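Local coordinates for protein transcriptional regulator containing CBS domains (Streptococcus pneumoniae, PDB 6UOF) that probably regulates transcription in response to a small ligand, likely a nucleotide, sensed by the tandem CBS domains that make up this fragment, at residues A[74-79]-A[99-104]; A[54-59]-A[69-74]; A[95-100]-A[108-113]. All coordinates share one frame; numbering follows the deposited sequence. Where two conformers were deposited one is given.

Contact 1: residues A[74-79]-A[99-104]; sequences LFLVGL and PVVRSN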
ATOM      1  N   LEU A  74       6.155  -2.280   7.445  0.50 18.84           N
ATOM      2  CA  LEU A  74       7.437  -1.784   8.030  0.50 19.63           C
ATOM      3  C   LEU A  74       8.141  -0.843   7.042  0.50 18.96           C
ATOM      4  O   LEU A  74       8.854   0.082   7.497  0.50 19.97           O
ATOM      5  CB  LEU A  74       8.335  -2.982   8.344  0.50 20.77           C
ATOM      6  CG  LEU A  74       9.729  -2.632   8.860  0.50 21.91           C
ATOM      7  CD1 LEU A  74       9.647  -1.959  10.223  0.50 22.39           C
ATOM      8  CD2 LEU A  74      10.607  -3.871   8.935  0.50 22.76           C
ATOM      9  N   PHE A  75       8.007  -1.123   5.744  1.00 17.89           N
ATOM     10  CA  PHE A  75       8.616  -0.267   4.702  1.00 17.17           C
ATOM     11  C   PHE A  75       7.607   0.800   4.298  1.00 16.07           C
ATOM     12  O   PHE A  75       6.560   0.470   3.738  1.00 15.62           O
ATOM     13  CB  PHE A  75       9.112  -1.120   3.534  1.00 17.22           C
ATOM     14  CG  PHE A  75       9.849  -0.372   2.453  1.00 18.24           C
ATOM     15  CD1 PHE A  75      10.612   0.751   2.743  1.00 19.02           C
ATOM     16  CD2 PHE A  75       9.880  -0.872   1.164  1.00 20.09           C
ATOM     17  CE1 PHE A  75      11.305   1.414   1.742  1.00 20.17           C
ATOM     18  CE2 PHE A  75      10.587  -0.216   0.169  1.00 20.32           C
ATOM     19  CZ  PHE A  75      11.304   0.917   0.467  1.00 20.16           C
ATOM     20  N   LEU A  76       7.936   2.037   4.649  1.00 15.87           N
ATOM     21  CA  LEU A  76       7.124   3.234   4.336  1.00 16.32           C
ATOM     22  C   LEU A  76       8.061   4.285   3.759  1.00 16.08           C
ATOM     23  O   LEU A  76       9.230   4.339   4.184  1.00 18.55           O
ATOM     24  CB  LEU A  76       6.468   3.761   5.612  1.00 16.80           C
ATOM     25  CG  LEU A  76       5.517   2.797   6.311  1.00 17.36           C
ATOM     26  CD1 LEU A  76       5.147   3.296   7.706  1.00 19.08           C
ATOM     27  CD2 LEU A  76       4.274   2.545   5.480  1.00 17.84           C
ATOM     28  N   VAL A  77       7.568   5.061   2.807  1.00 14.75           N
ATOM     29  CA  VAL A  77       8.406   6.147   2.226  1.00 15.01           C
ATOM     30  C   VAL A  77       7.645   7.473   2.297  1.00 14.78           C
ATOM     31  O   VAL A  77       6.436   7.469   2.576  1.00 14.27           O
ATOM     32  CB  VAL A  77       8.813   5.800   0.782  1.00 14.83           C
ATOM     33  CG1 VAL A  77       9.614   4.507   0.735  1.00 15.26           C
ATOM     34  CG2 VAL A  77       7.607   5.737  -0.136  1.00 14.44           C
ATOM     35  N   GLY A  78       8.378   8.560   2.067  1.00 14.89           N
ATOM     36  CA  GLY A  78       7.815   9.917   1.992  1.00 15.37           C
ATOM     37  C   GLY A  78       8.018  10.513   0.613  1.00 15.65           C
ATOM     38  O   GLY A  78       8.766   9.924  -0.202  1.00 15.66           O
ATOM     39  N   LEU A  79       7.413  11.675   0.379  1.00 15.75           N
ATOM     40  CA  LEU A  79       7.525  12.361  -0.935  1.00 16.24           C
ATOM     41  C   LEU A  79       8.992  12.633  -1.295  1.00 16.40           C
ATOM     42  O   LEU A  79       9.317  12.558  -2.497  1.00 16.26           O
ATOM     43  CB  LEU A  79       6.712  13.663  -0.885  1.00 17.03           C
ATOM     44  CG  LEU A  79       5.202  13.489  -0.725  1.00 16.83           C
ATOM     45  CD1 LEU A  79       4.498  14.833  -0.633  1.00 17.84           C
ATOM     46  CD2 LEU A  79       4.599  12.671  -1.856  1.00 16.83           C
ATOM     47  N   PRO A  99       3.646   1.845   0.699  1.00 11.51           N
ATOM     48  CA  PRO A  99       2.852   3.015   1.057  1.00 11.94           C
ATOM     49  C   PRO A  99       3.692   4.288   1.209  1.00 11.71           C
ATOM     50  O   PRO A  99       4.824   4.244   1.668  1.00 12.47           O
ATOM     51  CB  PRO A  99       2.237   2.640   2.408  1.00 12.37           C
ATOM     52  CG  PRO A  99       2.353   1.134   2.479  1.00 12.82           C
ATOM     53  CD  PRO A  99       3.658   0.832   1.773  1.00 12.03           C
ATOM     54  N   VAL A 100       3.086   5.408   0.804  1.00 11.46           N
ATOM     55  CA  VAL A 100       3.703   6.754   0.923  1.00 11.79           C
ATOM     56  C   VAL A 100       2.960   7.474   2.044  1.00 12.07           C
ATOM     57  O   VAL A 100       1.726   7.542   1.964  1.00 11.96           O
ATOM     58  CB  VAL A 100       3.615   7.526  -0.406  1.00 12.09           C
ATOM     59  CG1 VAL A 100       4.265   8.896  -0.302  1.00 12.82           C
ATOM     60  CG2 VAL A 100       4.224   6.726  -1.555  1.00 12.51           C
ATOM     61  N   VAL A 101       3.704   8.023   3.003  1.00 12.44           N
ATOM     62  CA  VAL A 101       3.063   8.659   4.187  1.00 12.78           C
ATOM     63  C   VAL A 101       3.674  10.026   4.468  1.00 13.69           C
ATOM     64  O   VAL A 101       4.817  10.305   4.083  1.00 14.12           O
ATOM     65  CB  VAL A 101       3.199   7.761   5.436  1.00 13.52           C
ATOM     66  CG1 VAL A 101       2.478   6.440   5.256  1.00 14.19           C
ATOM     67  CG2 VAL A 101       4.642   7.559   5.861  1.00 13.88           C
ATOM     68  N   ARG A 102       2.884  10.831   5.166  1.00 13.85           N
ATOM     69  CA  ARG A 102       3.387  12.093   5.752  1.00 14.38           C
ATOM     70  C   ARG A 102       4.258  11.755   6.971  1.00 14.69           C
ATOM     71  O   ARG A 102       4.280  10.591   7.409  1.00 14.46           O
ATOM     72  CB  ARG A 102       2.208  12.957   6.203  1.00 14.94           C
ATOM     73  CG  ARG A 102       1.232  13.329   5.100  1.00 15.15           C
ATOM     74  CD  ARG A 102       0.228  14.345   5.640  1.00 15.98           C
ATOM     75  NE  ARG A 102      -0.748  14.753   4.646  1.00 16.91           N
ATOM     76  CZ  ARG A 102      -1.870  14.102   4.346  1.00 17.12           C
ATOM     77  NH1 ARG A 102      -2.185  12.974   4.957  1.00 18.76           N
ATOM     78  NH2 ARG A 102      -2.679  14.594   3.417  1.00 19.51           N
ATOM     79  N   SER A 103       4.945  12.758   7.517  1.00 15.46           N
ATOM     80  CA  SER A 103       5.791  12.597   8.731  1.00 16.18           C
ATOM     81  C   SER A 103       4.971  11.990   9.882  1.00 15.32           C
ATOM     82  O   SER A 103       5.545  11.200  10.665  1.00 15.92           O
ATOM     83  CB  SER A 103       6.419  13.922   9.102  1.00 17.48           C
ATOM     84  OG  SER A 103       7.164  13.851  10.316  1.00 19.24           O
ATOM     85  N   ASN A 104       3.671  12.297   9.955  1.00 15.01           N
ATOM     86  CA  ASN A 104       2.806  11.762  11.043  1.00 15.48           C
ATOM     87  C   ASN A 104       2.242  10.375  10.705  1.00 14.60           C
ATOM     88  O   ASN A 104       1.339   9.907  11.411  1.00 15.36           O
ATOM     89  CB  ASN A 104       1.667  12.719  11.388  1.00 16.06           C
ATOM     90  CG  ASN A 104       0.629  12.847  10.301  1.00 16.30           C
ATOM     91  OD1 ASN A 104       0.776  12.284   9.226  1.00 15.14           O
ATOM     92  ND2 ASN A 104      -0.435  13.590  10.592  1.00 18.57           N
TER
HETATM   93  O   HOH W   1       5.929  12.580   2.792  1.00 17.37           O
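Phe75 meets Pro99 through its backbone. Phe75 O lies 3.5 Å from Pro99 CD. This leads into a single parallel bridge at the edge of the CBS-domain sheet, where the 74-79 loop runs alongside strand 97-101. The Phe75 ring itself turns to Phe95, which it meets edge-to-face.

Leu76 comes next. Its CG stands beside the backbone N (chi1 -61°), and this brings CD2 over the proline ring, 3.7 Å from Pro99 CB. Val77 makes the bridge, with Val100 opposite. Val77 N donates to Pro99 O at 3.1 Å, and Val77 O accepts from Val101 N at 2.8 Å. Both bonds are nearly straight, and they tie the N-H and C=O of Val77 to Pro99 and Val101, the residues flanking Val100. The CA-H of Val100 also points at Val77 O. Val77 CG2 packs on Val100 CG2 at 3.8 Å, while Val86 of helix 83-93 and Val5 of helix 5-8 close in on Val77. Gly78 passes close to the Val101 carbonyl, and its N is bonded to Thr81 OG1.

At Leu79 the chains diverge. Leu79 CD2 still touches Val100 CG1. A water bridges the gap, accepting from Leu79 N at 3.0 Å and donating to Val101 O at 2.8 Å.

Contact 2: residues A[54-59]-A[69-74]; sequences MRDAGD and VMSRSL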
HETATM    1  N   MSE A  54      -3.383 -10.606  -1.237  1.00 13.82           N
HETATM    2  CA  MSE A  54      -4.255 -11.732  -1.503  1.00 14.36           C
HETATM    3  C   MSE A  54      -3.840 -12.914  -0.621  1.00 15.23           C
HETATM    4  O   MSE A  54      -4.686 -13.714  -0.221  1.00 16.30           O
HETATM    5  CB  MSE A  54      -4.250 -12.087  -2.991  1.00 14.74           C
HETATM    6  CG  MSE A  54      -5.279 -13.131  -3.355  1.00 15.41           C
HETATM    7 SE   MSE A  54      -7.152 -12.657  -3.061  1.00 16.10          SE
HETATM    8  CE  MSE A  54      -7.387 -11.306  -4.445  1.00 16.47           C
ATOM      9  N   ARG A  55      -2.541 -13.032  -0.308  1.00 15.72           N
ATOM     10  CA  ARG A  55      -2.110 -14.073   0.624  1.00 18.05           C
ATOM     11  C   ARG A  55      -2.794 -13.870   1.984  1.00 16.96           C
ATOM     12  O   ARG A  55      -3.174 -14.845   2.632  1.00 18.86           O
ATOM     13  CB  ARG A  55      -0.587 -14.044   0.796  1.00 20.86           C
ATOM     14  CG  ARG A  55      -0.054 -14.978   1.874  1.00 25.03           C
ATOM     15  CD  ARG A  55       1.464 -15.004   1.957  1.00 29.82           C
ATOM     16  NE  ARG A  55       2.047 -13.906   2.725  1.00 33.21           N
ATOM     17  CZ  ARG A  55       2.547 -14.007   3.961  1.00 38.03           C
ATOM     18  NH1 ARG A  55       2.557 -15.167   4.598  1.00 42.25           N
ATOM     19  NH2 ARG A  55       3.054 -12.940   4.555  1.00 40.50           N
ATOM     20  N   ASP A  56      -2.950 -12.619   2.401  1.00 16.34           N
ATOM     21  CA  ASP A  56      -3.571 -12.323   3.713  1.00 16.49           C
ATOM     22  C   ASP A  56      -5.080 -12.586   3.717  1.00 16.52           C
ATOM     23  O   ASP A  56      -5.574 -13.094   4.726  1.00 17.18           O
ATOM     24  CB  ASP A  56      -3.406 -10.848   4.055  1.00 15.96           C
ATOM     25  CG  ASP A  56      -1.985 -10.379   4.269  1.00 16.53           C
ATOM     26  OD1 ASP A  56      -1.177 -11.172   4.769  1.00 18.60           O
ATOM     27  OD2 ASP A  56      -1.713  -9.196   3.989  1.00 16.96           O
ATOM     28  N   ALA A  57      -5.779 -12.266   2.623  1.00 16.07           N
ATOM     29  CA  ALA A  57      -7.259 -12.211   2.672  1.00 16.52           C
ATOM     30  C   ALA A  57      -7.969 -13.255   1.810  1.00 17.55           C
ATOM     31  O   ALA A  57      -9.153 -13.487   2.084  1.00 18.94           O
ATOM     32  CB  ALA A  57      -7.689 -10.827   2.233  1.00 17.26           C
ATOM     33  N   GLY A  58      -7.291 -13.836   0.821  1.00 18.43           N
ATOM     34  CA  GLY A  58      -7.939 -14.693  -0.196  1.00 19.99           C
ATOM     35  C   GLY A  58      -8.809 -15.803   0.356  1.00 21.67           C
ATOM     36  O   GLY A  58      -9.883 -16.071  -0.234  1.00 24.05           O
ATOM     37  N   ASP A  59      -8.361 -16.443   1.429  1.00 19.30           N
ATOM     38  CA  ASP A  59      -9.083 -17.614   1.995  1.00 20.34           C
ATOM     39  C   ASP A  59      -9.835 -17.257   3.276  1.00 19.08           C
ATOM     40  O   ASP A  59     -10.297 -18.179   3.952  1.00 19.71           O
ATOM     41  CB  ASP A  59      -8.096 -18.738   2.289  1.00 22.05           C
ATOM     42  CG  ASP A  59      -7.123 -18.407   3.408  1.00 22.41           C
ATOM     43  OD1 ASP A  59      -6.985 -17.201   3.747  1.00 23.26           O
ATOM     44  OD2 ASP A  59      -6.546 -19.356   3.964  1.00 25.65           O
ATOM     45  N   VAL A  69      -6.830  -9.504   9.461  1.00 14.81           N
ATOM     46  CA  VAL A  69      -6.166 -10.345   8.415  1.00 15.50           C
ATOM     47  C   VAL A  69      -4.937  -9.643   7.841  1.00 14.87           C
ATOM     48  O   VAL A  69      -4.081 -10.298   7.267  1.00 15.21           O
ATOM     49  CB  VAL A  69      -7.122 -10.744   7.266  1.00 15.88           C
ATOM     50  CG1 VAL A  69      -8.418 -11.359   7.765  1.00 16.83           C
ATOM     51  CG2 VAL A  69      -7.432  -9.575   6.345  1.00 16.01           C
HETATM   52  N   MSE A  70      -4.812  -8.325   8.005  1.00 14.42           N
HETATM   53  CA  MSE A  70      -3.739  -7.576   7.366  1.00 14.38           C
HETATM   54  C   MSE A  70      -2.363  -7.939   7.926  1.00 14.92           C
HETATM   55  O   MSE A  70      -2.236  -8.379   9.073  1.00 16.65           O
HETATM   56  CB  MSE A  70      -3.989  -6.072   7.532  1.00 13.99           C
HETATM   57  CG  MSE A  70      -3.800  -5.590   8.935  1.00 13.66           C
HETATM   58 SE   MSE A  70      -4.410  -3.735   9.108  1.00 13.61          SE
HETATM   59  CE  MSE A  70      -4.174  -3.556  11.042  1.00 14.81           C
ATOM     60  N   SER A  71      -1.351  -7.724   7.074  0.50 14.98           N
ATOM     61  CA  SER A  71       0.059  -7.913   7.367  0.50 15.49           C
ATOM     62  C   SER A  71       0.645  -6.652   8.006  0.50 15.17           C
ATOM     63  O   SER A  71      -0.004  -5.578   7.951  0.50 14.60           O
ATOM     64  CB  SER A  71       0.847  -8.203   6.107  0.50 16.09           C
ATOM     65  OG  SER A  71       0.430  -9.401   5.483  0.50 17.39           O
ATOM     66  N   ARG A  72       1.855  -6.780   8.552  1.00 15.48           N
ATOM     67  CA  ARG A  72       2.597  -5.619   9.097  1.00 15.71           C
ATOM     68  C   ARG A  72       3.129  -4.757   7.949  1.00 16.20           C
ATOM     69  O   ARG A  72       3.538  -5.305   6.896  1.00 16.89           O
ATOM     70  CB  ARG A  72       3.791  -6.075   9.940  1.00 16.32           C
ATOM     71  CG  ARG A  72       3.472  -6.937  11.158  1.00 17.00           C
ATOM     72  CD  ARG A  72       2.542  -6.291  12.166  1.00 17.36           C
ATOM     73  NE  ARG A  72       1.156  -6.330  11.736  1.00 17.42           N
ATOM     74  CZ  ARG A  72       0.175  -5.583  12.233  1.00 18.42           C
ATOM     75  NH1 ARG A  72      -1.046  -5.696  11.739  1.00 19.40           N
ATOM     76  NH2 ARG A  72       0.424  -4.707  13.184  1.00 18.52           N
ATOM     77  N   SER A  73       3.123  -3.448   8.167  1.00 16.55           N
ATOM     78  CA  SER A  73       3.720  -2.486   7.212  1.00 18.04           C
ATOM     79  C   SER A  73       4.956  -1.883   7.886  1.00 19.20           C
ATOM     80  O   SER A  73       4.787  -1.084   8.832  1.00 22.59           O
ATOM     81  CB  SER A  73       2.730  -1.433   6.834  1.00 19.70           C
ATOM     82  OG  SER A  73       3.265  -0.594   5.820  1.00 22.93           O
ATOM     83  N   LEU A  74       6.155  -2.280   7.445  0.50 18.84           N
ATOM     84  CA  LEU A  74       7.437  -1.784   8.030  0.50 19.63           C
ATOM     85  C   LEU A  74       8.141  -0.843   7.042  0.50 18.96           C
ATOM     86  O   LEU A  74       8.854   0.082   7.497  0.50 19.97           O
ATOM     87  CB  LEU A  74       8.335  -2.982   8.344  0.50 20.77           C
ATOM     88  CG  LEU A  74       9.729  -2.632   8.860  0.50 21.91           C
ATOM     89  CD1 LEU A  74       9.647  -1.959  10.223  0.50 22.39           C
ATOM     90  CD2 LEU A  74      10.607  -3.871   8.935  0.50 22.76           C
TER
HETATM   91  O   HOH W   2      -4.045 -13.093   7.291  1.00 24.66           O
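Asp56 OD2 is held by the backbone N of Thr53 and by Ser71 OG. The hydroxyl sits almost evenly between the two carboxylate oxygens, with Ser71 OG 2.6 Å from Asp56 OD2 and 2.5 Å from Asp56 OD1. It meets OD2 on the syn side, 15° out of the carboxylate plane. Ser71 occupies two positions, so these very short distances and the exact geometry of the bond are doubtful. Thr53 comes just before helix 54-57, and the Asp56 side chain reaches back to its N-H, as in one half of a capping box.

Asp56 belongs to the first CBS motif of this tandem fragment and Ser71 to the second; the contact joins the two. The firm tie of Ser71 is a backbone hydrogen bond to Val51 of strand 48-52; its hydroxyl probably adds a second. The Asp56 carboxylate is turned towards it by chi1 of -65°, with CG beside the backbone N. Asp56 is buried, and the N-H of Thr53 and the serine hydroxyl would probably favour a charged carboxylate.

Val69 forms the other half of the contact. Its carbonyl O lies 3.3 Å from Asp56 CB. Its CG2 touches Ala57 CB at 4.3 Å, a light apolar contact. Ala57 in turn rests on Val52 and on Tyr27 of helix 24-34. Lys60 NZ donates to Asp56 O. A water shares that carbonyl, donating to Asp56 O at 3.0 Å and to Val69 O at 2.8 Å.

Contact 3: residues A[95-100]-A[108-113]; sequences FEMVPV and LGVVTR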
ATOM      1  N   PHE A  95       9.206  -6.513  -2.995  1.00 14.45           N
ATOM      2  CA  PHE A  95       7.952  -5.751  -2.825  1.00 14.13           C
ATOM      3  C   PHE A  95       7.328  -5.431  -4.186  1.00 13.62           C
ATOM      4  O   PHE A  95       8.051  -5.177  -5.182  1.00 14.45           O
ATOM      5  CB  PHE A  95       8.225  -4.412  -2.134  1.00 14.75           C
ATOM      6  CG  PHE A  95       8.429  -4.484  -0.644  1.00 15.85           C
ATOM      7  CD1 PHE A  95       9.690  -4.665  -0.090  1.00 17.62           C
ATOM      8  CD2 PHE A  95       7.345  -4.337   0.209  1.00 17.59           C
ATOM      9  CE1 PHE A  95       9.853  -4.698   1.289  1.00 18.63           C
ATOM     10  CE2 PHE A  95       7.515  -4.390   1.581  1.00 18.68           C
ATOM     11  CZ  PHE A  95       8.767  -4.580   2.114  1.00 19.33           C
ATOM     12  N   GLU A  96       6.004  -5.333  -4.191  1.00 13.91           N
ATOM     13  CA  GLU A  96       5.210  -4.922  -5.381  0.60 14.59           C
ATOM     14  C   GLU A  96       4.676  -3.505  -5.179  1.00 13.98           C
ATOM     15  O   GLU A  96       4.401  -2.799  -6.138  1.00 13.89           O
ATOM     16  CB  GLU A  96       4.028  -5.869  -5.594  0.60 16.49           C
ATOM     17  CG  GLU A  96       4.411  -7.266  -6.055  0.60 19.00           C
ATOM     18  CD  GLU A  96       4.699  -7.397  -7.542  0.60 20.62           C
ATOM     19  OE1 GLU A  96       4.611  -8.528  -8.051  0.60 26.23           O
ATOM     20  OE2 GLU A  96       4.975  -6.370  -8.196  0.60 24.13           O
HETATM   21  N   MSE A  97       4.583  -3.072  -3.914  1.00 13.55           N
HETATM   22  CA  MSE A  97       3.885  -1.790  -3.569  1.00 14.60           C
HETATM   23  C   MSE A  97       4.466  -1.314  -2.242  1.00 14.08           C
HETATM   24  O   MSE A  97       4.791  -2.148  -1.415  1.00 14.83           O
HETATM   25  CB  MSE A  97       2.387  -2.076  -3.426  1.00 16.97           C
HETATM   26  CG  MSE A  97       1.482  -0.926  -3.017  1.00 18.43           C
HETATM   27 SE   MSE A  97       1.391  -0.666  -1.086  1.00 17.71          SE
HETATM   28  CE  MSE A  97       0.525  -2.195  -0.258  1.00 19.51           C
ATOM     29  N   VAL A  98       4.665  -0.009  -2.096  1.00 12.87           N
ATOM     30  CA  VAL A  98       5.115   0.577  -0.842  1.00 12.73           C
ATOM     31  C   VAL A  98       4.221   1.769  -0.522  1.00 11.98           C
ATOM     32  O   VAL A  98       4.014   2.647  -1.372  1.00 12.00           O
ATOM     33  CB  VAL A  98       6.588   1.010  -0.884  1.00 13.46           C
ATOM     34  CG1 VAL A  98       7.055   1.518   0.475  1.00 14.09           C
ATOM     35  CG2 VAL A  98       7.487  -0.113  -1.373  1.00 14.85           C
ATOM     36  N   PRO A  99       3.646   1.845   0.699  1.00 11.51           N
ATOM     37  CA  PRO A  99       2.852   3.015   1.057  1.00 11.94           C
ATOM     38  C   PRO A  99       3.692   4.288   1.209  1.00 11.71           C
ATOM     39  O   PRO A  99       4.824   4.244   1.668  1.00 12.47           O
ATOM     40  CB  PRO A  99       2.237   2.640   2.408  1.00 12.37           C
ATOM     41  CG  PRO A  99       2.353   1.134   2.479  1.00 12.82           C
ATOM     42  CD  PRO A  99       3.658   0.832   1.773  1.00 12.03           C
ATOM     43  N   VAL A 100       3.086   5.408   0.804  1.00 11.46           N
ATOM     44  CA  VAL A 100       3.703   6.754   0.923  1.00 11.79           C
ATOM     45  C   VAL A 100       2.960   7.474   2.044  1.00 12.07           C
ATOM     46  O   VAL A 100       1.726   7.542   1.964  1.00 11.96           O
ATOM     47  CB  VAL A 100       3.615   7.526  -0.406  1.00 12.09           C
ATOM     48  CG1 VAL A 100       4.265   8.896  -0.302  1.00 12.82           C
ATOM     49  CG2 VAL A 100       4.224   6.726  -1.555  1.00 12.51           C
ATOM     50  N   LEU A 108      -0.704   8.986   2.077  1.00 11.86           N
ATOM     51  CA  LEU A 108      -0.773   9.840   0.869  1.00 12.37           C
ATOM     52  C   LEU A 108      -1.118   8.971  -0.344  1.00 12.43           C
ATOM     53  O   LEU A 108      -1.840   9.440  -1.245  1.00 13.49           O
ATOM     54  CB  LEU A 108       0.568  10.539   0.655  1.00 13.18           C
ATOM     55  CG  LEU A 108       0.903  11.629   1.668  1.00 14.22           C
ATOM     56  CD1 LEU A 108       2.339  12.074   1.494  1.00 15.15           C
ATOM     57  CD2 LEU A 108      -0.066  12.791   1.543  1.00 15.84           C
ATOM     58  N   GLY A 109      -0.562   7.764  -0.420  1.00 12.09           N
ATOM     59  CA  GLY A 109      -0.793   6.923  -1.602  1.00 12.24           C
ATOM     60  C   GLY A 109       0.212   5.806  -1.627  1.00 12.01           C
ATOM     61  O   GLY A 109       0.640   5.358  -0.553  1.00 11.65           O
ATOM     62  N   VAL A 110       0.586   5.366  -2.822  1.00 11.76           N
ATOM     63  CA  VAL A 110       1.547   4.234  -2.941  1.00 12.04           C
ATOM     64  C   VAL A 110       2.516   4.471  -4.087  1.00 12.03           C
ATOM     65  O   VAL A 110       2.223   5.263  -5.002  1.00 12.89           O
ATOM     66  CB  VAL A 110       0.821   2.905  -3.204  1.00 12.83           C
ATOM     67  CG1 VAL A 110      -0.277   2.611  -2.202  1.00 13.17           C
ATOM     68  CG2 VAL A 110       0.299   2.813  -4.633  1.00 14.36           C
ATOM     69  N   VAL A 111       3.650   3.780  -4.043  1.00 12.12           N
ATOM     70  CA  VAL A 111       4.549   3.657  -5.228  1.00 13.67           C
ATOM     71  C   VAL A 111       4.502   2.183  -5.638  1.00 12.66           C
ATOM     72  O   VAL A 111       4.522   1.296  -4.757  1.00 13.00           O
ATOM     73  CB  VAL A 111       5.989   4.134  -4.994  1.00 16.54           C
ATOM     74  CG1 VAL A 111       6.036   5.602  -4.681  1.00 18.35           C
ATOM     75  CG2 VAL A 111       6.727   3.338  -3.945  1.00 18.18           C
ATOM     76  N   THR A 112       4.386   1.947  -6.937  1.00 12.86           N
ATOM     77  CA  THR A 112       4.314   0.553  -7.435  1.00 12.85           C
ATOM     78  C   THR A 112       5.660   0.139  -8.027  1.00 12.92           C
ATOM     79  O   THR A 112       6.397   0.990  -8.561  1.00 13.64           O
ATOM     80  CB  THR A 112       3.217   0.359  -8.486  1.00 14.33           C
ATOM     81  OG1 THR A 112       3.669   1.036  -9.662  1.00 15.78           O
ATOM     82  CG2 THR A 112       1.852   0.841  -8.036  1.00 15.45           C
ATOM     83  N   ARG A 113       5.921  -1.162  -7.999  1.00 13.46           N
ATOM     84  CA  ARG A 113       7.181  -1.731  -8.532  1.00 13.14           C
ATOM     85  C   ARG A 113       7.322  -1.395 -10.022  1.00 14.08           C
ATOM     86  O   ARG A 113       8.410  -0.963 -10.436  1.00 14.47           O
ATOM     87  CB  ARG A 113       7.183  -3.248  -8.321  1.00 13.69           C
ATOM     88  CG  ARG A 113       8.480  -3.921  -8.722  1.00 13.70           C
ATOM     89  CD  ARG A 113       8.309  -5.434  -8.642  1.00 14.06           C
ATOM     90  NE  ARG A 113       9.581  -6.069  -8.943  1.00 14.28           N
ATOM     91  CZ  ARG A 113      10.487  -6.463  -8.045  1.00 14.66           C
ATOM     92  NH1 ARG A 113      10.278  -6.310  -6.745  1.00 14.92           N
ATOM     93  NH2 ARG A 113      11.625  -6.994  -8.454  1.00 15.06           N
TER
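Val98 and Val111 face each other as an antiparallel hydrogen-bonded pair in the beta hairpin of the second CBS motif. Val98 N donates to Val111 O at 3.0 Å, and Val111 N returns a bond to Val98 O. This middle is the tight part. On one face of the sheet Val98 CB meets Val111 CG2, and Val100 CG2 packs against Val111 CG1, both at 3.8 Å. On the other face Met97, a selenomethionine, starts with CG anti to the backbone N (chi1 177°), then bends twice. Its SE comes to 3.8 Å from Val110 CG1, the two side chains crossing at about a right angle.

A classic beta bulge closes the pairing at the Val100 end. Leu108 and Gly109 both oppose Val100. Val100 O takes Leu108 N at 2.8 Å and a weaker bond from Gly109 N, while Val100 N donates to Gly109 O.

The Glu96 end faces solvent more, and polar bonds hold it in place of packed valines. Arg113 N bonds Glu96 O, coming from above the carbonyl plane. The extended Arg113 side chain then runs past Phe95, and NH1 donates to Phe95 O at 2.9 Å with the oxygen in the guanidinium plane. NH1 also bonds Met90 O. The exposed Glu96 side chain has two copies, so its place beside the arginine is doubtful. In one copy it crosses Arg113 obliquely, with OE2 3.5 Å from Arg113 CD.

Thr112 caps the following helix 113-118 through its OG1, bonded to Asp115 N. Tyr15 of helix 12-15 lies on the Met97, Val110 and Thr112 face. Helices 83-93 and 5-8 pack on the Val98, Val100 and Val111 face, and strand 10-11 pairs with the edge of strand 107-112 that faces away from 97-101.

Contacts 1 and 3 share Pro99 and Val100, and their centres are about 9 Å apart. Strand 97-101 is thus paired on one edge with the 74-79 loop and on the other with strand 107-112. Phe75 of contact 1 packs on Phe95 of contact 3, with Phe75 CB 3.8 Å from Phe95 CZ. Contact 2 lies farther off, about 19 Å from contact 1 and 15 Å from contact 3 between centres. Its second segment ends at Leu74, where the first segment of contact 1 begins. Ser73 OG touches Pro99 CG at 3.9 Å. A bound sodium ion lies about 8 Å from the Thr112 side chain in contact 3.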